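Long-range contact in Poly(Beta-D-mannuronate) lyase (Pseudopedobacter saltans, PDB 7O79), which probably cleaves poly(beta-D-mannuronate), the mannuronate part of alginate, by beta-elimination: residues Arg152-Tyr166 and Ala191-Gly205. Sequence-based numbering, arbitrary orientation.
Sequences RYNTVQYCYFKDIPY and AFFTIKNNLFERAHG. With PO4 (phosphate ion), chain B.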
# COMPACT_ATOMS: atom_id res chain seq x y z
N ARG A 152 0.68 14.76 -2.10
CA ARG A 152 -0.08 14.54 -0.89
C ARG A 152 -1.57 14.43 -1.21
O ARG A 152 -2.04 14.99 -2.21
CB ARG A 152 0.12 15.69 0.11
CG ARG A 152 1.54 15.89 0.57
CD ARG A 152 1.66 17.07 1.53
NE ARG A 152 2.97 17.08 2.20
CZ ARG A 152 4.09 17.51 1.62
NH1 ARG A 152 5.24 17.49 2.29
NH2 ARG A 152 4.07 17.93 0.36
N TYR A 153 -2.29 13.72 -0.33
CA TYR A 153 -3.76 13.62 -0.36
C TYR A 153 -4.29 12.90 -1.61
O TYR A 153 -5.35 13.23 -2.13
CB TYR A 153 -4.44 14.99 -0.21
CG TYR A 153 -4.23 15.59 1.16
CD1 TYR A 153 -5.06 15.22 2.22
CD2 TYR A 153 -3.23 16.51 1.41
CE1 TYR A 153 -4.87 15.74 3.50
CE2 TYR A 153 -3.04 17.05 2.67
CZ TYR A 153 -3.86 16.67 3.70
OH TYR A 153 -3.65 17.20 4.94
N ASN A 154 -3.54 11.93 -2.10
CA ASN A 154 -4.03 11.08 -3.18
C ASN A 154 -4.80 9.90 -2.59
O ASN A 154 -4.52 9.44 -1.48
CB ASN A 154 -2.86 10.62 -4.05
CG ASN A 154 -2.12 11.78 -4.69
OD1 ASN A 154 -2.75 12.65 -5.31
ND2 ASN A 154 -0.79 11.81 -4.55
N THR A 155 -5.79 9.43 -3.34
CA THR A 155 -6.74 8.43 -2.85
C THR A 155 -6.92 7.38 -3.93
O THR A 155 -7.10 7.72 -5.10
CB THR A 155 -8.09 9.08 -2.48
OG1 THR A 155 -7.90 9.95 -1.36
CG2 THR A 155 -9.14 8.02 -2.10
N VAL A 156 -6.84 6.11 -3.54
CA VAL A 156 -7.12 4.98 -4.42
C VAL A 156 -8.20 4.15 -3.73
O VAL A 156 -7.98 3.64 -2.63
CB VAL A 156 -5.86 4.13 -4.68
CG1 VAL A 156 -6.22 2.84 -5.44
CG2 VAL A 156 -4.76 4.94 -5.38
N GLN A 157 -9.38 4.04 -4.35
CA GLN A 157 -10.49 3.36 -3.70
C GLN A 157 -11.31 2.56 -4.70
O GLN A 157 -11.37 2.91 -5.88
CB GLN A 157 -11.38 4.35 -2.92
CG GLN A 157 -12.03 5.42 -3.77
CD GLN A 157 -12.83 6.40 -2.94
OE1 GLN A 157 -12.80 6.35 -1.71
NE2 GLN A 157 -13.55 7.31 -3.60
N TYR A 158 -11.94 1.49 -4.21
CA TYR A 158 -12.81 0.64 -5.03
C TYR A 158 -12.10 0.14 -6.28
O TYR A 158 -12.72 -0.04 -7.33
CB TYR A 158 -14.11 1.35 -5.42
CG TYR A 158 -14.81 2.04 -4.28
CD1 TYR A 158 -15.31 1.31 -3.21
CD2 TYR A 158 -15.04 3.41 -4.30
CE1 TYR A 158 -15.97 1.93 -2.17
CE2 TYR A 158 -15.70 4.04 -3.26
CZ TYR A 158 -16.16 3.30 -2.20
OH TYR A 158 -16.83 3.92 -1.17
N CYS A 159 -10.81 -0.12 -6.16
CA CYS A 159 -10.09 -0.75 -7.26
C CYS A 159 -9.91 -2.24 -7.00
O CYS A 159 -10.15 -2.76 -5.90
CB CYS A 159 -8.74 -0.05 -7.48
SG CYS A 159 -8.93 1.62 -8.15
N TYR A 160 -9.48 -2.93 -8.05
CA TYR A 160 -9.36 -4.38 -8.04
C TYR A 160 -7.97 -4.75 -8.53
O TYR A 160 -7.59 -4.40 -9.66
CB TYR A 160 -10.46 -4.98 -8.94
CG TYR A 160 -10.59 -6.49 -8.91
CD1 TYR A 160 -10.17 -7.23 -7.82
CD2 TYR A 160 -11.15 -7.16 -10.00
CE1 TYR A 160 -10.32 -8.61 -7.80
CE2 TYR A 160 -11.29 -8.54 -9.99
CZ TYR A 160 -10.88 -9.26 -8.89
OH TYR A 160 -11.03 -10.62 -8.89
N PHE A 161 -7.20 -5.45 -7.69
CA PHE A 161 -5.84 -5.88 -8.03
C PHE A 161 -5.80 -7.41 -7.99
O PHE A 161 -5.91 -8.01 -6.91
CB PHE A 161 -4.81 -5.27 -7.08
CG PHE A 161 -4.93 -3.77 -6.93
CD1 PHE A 161 -5.81 -3.22 -6.01
CD2 PHE A 161 -4.17 -2.92 -7.72
CE1 PHE A 161 -5.93 -1.85 -5.86
CE2 PHE A 161 -4.28 -1.54 -7.58
CZ PHE A 161 -5.18 -1.00 -6.66
N LYS A 162 -5.61 -8.02 -9.15
CA LYS A 162 -5.85 -9.44 -9.33
C LYS A 162 -4.68 -10.12 -10.03
O LYS A 162 -4.19 -9.61 -11.04
CB LYS A 162 -7.12 -9.67 -10.15
CG LYS A 162 -7.41 -11.13 -10.42
CD LYS A 162 -8.64 -11.29 -11.30
CE LYS A 162 -9.33 -12.63 -11.05
NZ LYS A 162 -10.40 -12.88 -12.06
N ASP A 163 -4.29 -11.29 -9.52
CA ASP A 163 -3.32 -12.17 -10.18
C ASP A 163 -2.05 -11.41 -10.56
O ASP A 163 -1.69 -11.27 -11.73
CB ASP A 163 -3.91 -12.85 -11.42
CG ASP A 163 -5.14 -13.69 -11.13
OD1 ASP A 163 -5.24 -14.27 -10.03
OD2 ASP A 163 -6.00 -13.78 -12.02
N ILE A 164 -1.38 -10.90 -9.53
CA ILE A 164 -0.08 -10.27 -9.74
C ILE A 164 0.92 -11.39 -9.48
O ILE A 164 1.12 -11.78 -8.32
CB ILE A 164 0.12 -9.06 -8.82
CG1 ILE A 164 -1.09 -8.10 -8.91
CG2 ILE A 164 1.44 -8.35 -9.15
CD1 ILE A 164 -1.41 -7.57 -10.30
N PRO A 165 1.50 -11.99 -10.52
CA PRO A 165 2.28 -13.23 -10.31
C PRO A 165 3.45 -13.04 -9.35
O PRO A 165 4.10 -12.00 -9.31
CB PRO A 165 2.75 -13.60 -11.72
CG PRO A 165 2.62 -12.38 -12.53
CD PRO A 165 1.50 -11.57 -11.93
N TYR A 166 3.68 -14.07 -8.55
CA TYR A 166 4.68 -14.04 -7.50
C TYR A 166 6.07 -14.25 -8.06
O TYR A 166 6.32 -15.23 -8.76
CB TYR A 166 4.37 -15.12 -6.47
CG TYR A 166 5.47 -15.38 -5.47
CD1 TYR A 166 5.95 -14.36 -4.66
CD2 TYR A 166 5.98 -16.67 -5.29
CE1 TYR A 166 6.94 -14.59 -3.71
CE2 TYR A 166 6.96 -16.92 -4.34
CZ TYR A 166 7.43 -15.88 -3.55
OH TYR A 166 8.40 -16.12 -2.60
N ALA A 191 2.45 11.92 3.73
CA ALA A 191 1.90 11.75 2.38
C ALA A 191 0.38 11.86 2.35
O ALA A 191 -0.19 12.25 1.32
CB ALA A 191 2.30 10.38 1.81
N PHE A 192 -0.29 11.53 3.45
CA PHE A 192 -1.75 11.56 3.51
C PHE A 192 -2.37 10.78 2.35
O PHE A 192 -3.33 11.22 1.71
CB PHE A 192 -2.28 12.99 3.56
CG PHE A 192 -1.72 13.82 4.70
CD1 PHE A 192 -2.37 13.86 5.92
CD2 PHE A 192 -0.60 14.63 4.51
CE1 PHE A 192 -1.89 14.63 6.96
CE2 PHE A 192 -0.12 15.43 5.55
CZ PHE A 192 -0.76 15.42 6.78
N PHE A 193 -1.81 9.61 2.07
CA PHE A 193 -2.29 8.74 1.00
C PHE A 193 -3.37 7.82 1.54
O PHE A 193 -3.25 7.29 2.64
CB PHE A 193 -1.14 7.92 0.42
CG PHE A 193 -1.40 7.34 -0.95
CD1 PHE A 193 -2.18 6.19 -1.10
CD2 PHE A 193 -0.85 7.92 -2.08
CE1 PHE A 193 -2.40 5.64 -2.37
CE2 PHE A 193 -1.09 7.40 -3.35
CZ PHE A 193 -1.86 6.25 -3.50
N THR A 194 -4.44 7.65 0.78
CA THR A 194 -5.56 6.82 1.21
C THR A 194 -5.66 5.60 0.30
O THR A 194 -5.82 5.75 -0.92
CB THR A 194 -6.86 7.61 1.21
OG1 THR A 194 -6.82 8.59 2.25
CG2 THR A 194 -8.06 6.67 1.43
N ILE A 195 -5.58 4.42 0.89
CA ILE A 195 -5.83 3.15 0.21
C ILE A 195 -7.09 2.59 0.85
O ILE A 195 -7.05 2.08 1.97
CB ILE A 195 -4.66 2.17 0.38
CG1 ILE A 195 -3.34 2.75 -0.18
CG2 ILE A 195 -5.01 0.82 -0.26
CD1 ILE A 195 -2.11 1.84 0.12
N LYS A 196 -8.23 2.67 0.15
CA LYS A 196 -9.51 2.45 0.82
C LYS A 196 -10.44 1.59 -0.02
O LYS A 196 -10.56 1.80 -1.22
CB LYS A 196 -10.18 3.79 1.15
CG LYS A 196 -11.58 3.70 1.81
CD LYS A 196 -12.17 5.12 1.95
CE LYS A 196 -13.70 5.13 2.02
NZ LYS A 196 -14.30 5.24 0.64
N ASN A 197 -11.08 0.61 0.63
CA ASN A 197 -12.12 -0.22 0.01
C ASN A 197 -11.65 -0.80 -1.31
O ASN A 197 -12.38 -0.79 -2.30
CB ASN A 197 -13.43 0.56 -0.19
CG ASN A 197 -14.04 1.04 1.11
OD1 ASN A 197 -13.90 0.40 2.15
ND2 ASN A 197 -14.77 2.14 1.04
N ASN A 198 -10.42 -1.32 -1.34
CA ASN A 198 -9.95 -2.05 -2.51
C ASN A 198 -9.98 -3.56 -2.24
O ASN A 198 -9.93 -4.01 -1.09
CB ASN A 198 -8.53 -1.63 -2.89
CG ASN A 198 -8.42 -0.15 -3.16
OD1 ASN A 198 -8.90 0.34 -4.18
ND2 ASN A 198 -7.84 0.58 -2.21
N LEU A 199 -10.03 -4.32 -3.33
CA LEU A 199 -9.99 -5.78 -3.29
C LEU A 199 -8.67 -6.27 -3.89
O LEU A 199 -8.35 -5.96 -5.04
CB LEU A 199 -11.17 -6.37 -4.05
CG LEU A 199 -11.24 -7.90 -4.13
CD1 LEU A 199 -11.32 -8.55 -2.76
CD2 LEU A 199 -12.44 -8.33 -4.96
N PHE A 200 -7.97 -7.12 -3.16
CA PHE A 200 -6.76 -7.73 -3.63
C PHE A 200 -7.00 -9.25 -3.70
O PHE A 200 -7.44 -9.82 -2.75
CB PHE A 200 -5.58 -7.48 -2.70
CG PHE A 200 -5.24 -6.05 -2.48
CD1 PHE A 200 -5.99 -5.26 -1.63
CD2 PHE A 200 -4.13 -5.51 -3.05
CE1 PHE A 200 -5.65 -3.96 -1.41
CE2 PHE A 200 -3.80 -4.20 -2.84
CZ PHE A 200 -4.55 -3.43 -2.02
N GLU A 201 -6.75 -9.87 -4.84
CA GLU A 201 -6.89 -11.30 -4.95
C GLU A 201 -5.67 -11.88 -5.64
O GLU A 201 -5.47 -11.65 -6.79
CB GLU A 201 -8.13 -11.64 -5.71
CG GLU A 201 -8.45 -13.11 -5.77
CD GLU A 201 -9.88 -13.37 -5.42
OE1 GLU A 201 -10.67 -12.41 -5.42
OE2 GLU A 201 -10.22 -14.53 -5.14
N ARG A 202 -4.95 -12.73 -4.94
CA ARG A 202 -3.71 -13.28 -5.43
C ARG A 202 -2.80 -12.20 -6.02
O ARG A 202 -2.18 -12.40 -7.02
CB ARG A 202 -3.95 -14.45 -6.38
CG ARG A 202 -4.42 -15.67 -5.63
CD ARG A 202 -5.33 -16.57 -6.42
NE ARG A 202 -5.47 -17.86 -5.75
CZ ARG A 202 -6.47 -18.25 -4.97
NH1 ARG A 202 -7.51 -17.50 -4.71
NH2 ARG A 202 -6.43 -19.45 -4.44
N ALA A 203 -2.73 -11.07 -5.35
CA ALA A 203 -1.93 -9.91 -5.78
C ALA A 203 -0.51 -10.00 -5.24
O ALA A 203 0.01 -9.07 -4.62
CB ALA A 203 -2.61 -8.61 -5.36
N HIS A 204 0.12 -11.15 -5.48
CA HIS A 204 1.36 -11.51 -4.80
C HIS A 204 2.45 -10.47 -5.03
O HIS A 204 3.00 -9.92 -4.08
CB HIS A 204 1.86 -12.89 -5.26
CG HIS A 204 0.84 -13.97 -5.13
ND1 HIS A 204 -0.01 -14.08 -4.05
CD2 HIS A 204 0.55 -15.03 -5.94
CE1 HIS A 204 -0.79 -15.13 -4.20
NE2 HIS A 204 -0.47 -15.72 -5.34
N GLY A 205 2.81 -10.24 -6.30
CA GLY A 205 3.98 -9.42 -6.57
C GLY A 205 5.21 -10.03 -5.92
O GLY A 205 5.49 -11.22 -6.07
P PO4 B . 7.90 18.65 -0.10
O1 PO4 B . 6.98 17.49 -0.47
O2 PO4 B . 7.27 19.94 -0.60
O3 PO4 B . 9.23 18.42 -0.77
O4 PO4 B . 8.14 18.74 1.39
O HOH W 1 -0.69 11.16 -1.26
O HOH W 2 -5.64 10.63 0.80
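Two donors from 191-205 grip the carbonyl oxygen of V156: the backbone N of K196 at 3.0 Å, nearly on line with the C=O, and N198 ND2 at 3.1 Å, from well above the carbonyl plane. Past the bend, N198 OD1 takes the backbone N of C159 at 2.8 Å on an in-plane lone pair. With CG anti to the carbonyl carbon (chi1 -58°), the N198 amide is turned to lie between V156 O and C159 N, spanning the turn between strands 155-157 and 160-162, its rotation fixed by a bond at each end. Cut back to an alanine, this position would probably leave C159 N-H without its acceptor and V156 O with only K196 N from 191-205. N223 on the following coil supplies OD1 to N198 N and ND2 to I195 O, repeating the pattern one step on.

Outside the bend, K196 NZ donates to Q157 OE1 at 3.0 Å, the chains side by side; NE2 of Q157 turns to Q130 on the preceding coil. On the inward side, CD1 of F161 sits over the rim of one F200 face, the rings 19° from parallel but slid so far that they barely overlap. V156 CG2 meets F193 CZ at 3.7 Å. Toward the start of both segments, Y153 and F192 form an offset stack, planes 6° apart, with F192 CB over the centre of the tyrosine ring. R152 points its guanidinium edge at the phosphate, probably from the crystallisation liquor, and also pairs with D189.

The strands pair in parallel and in register, the axes of 155-157 and 194-196 passing 4.8 Å apart, with an asparagine side chain bonded across the bend to the preceding coil: the right-handed parallel beta-helix of the pectate lyase-like clan.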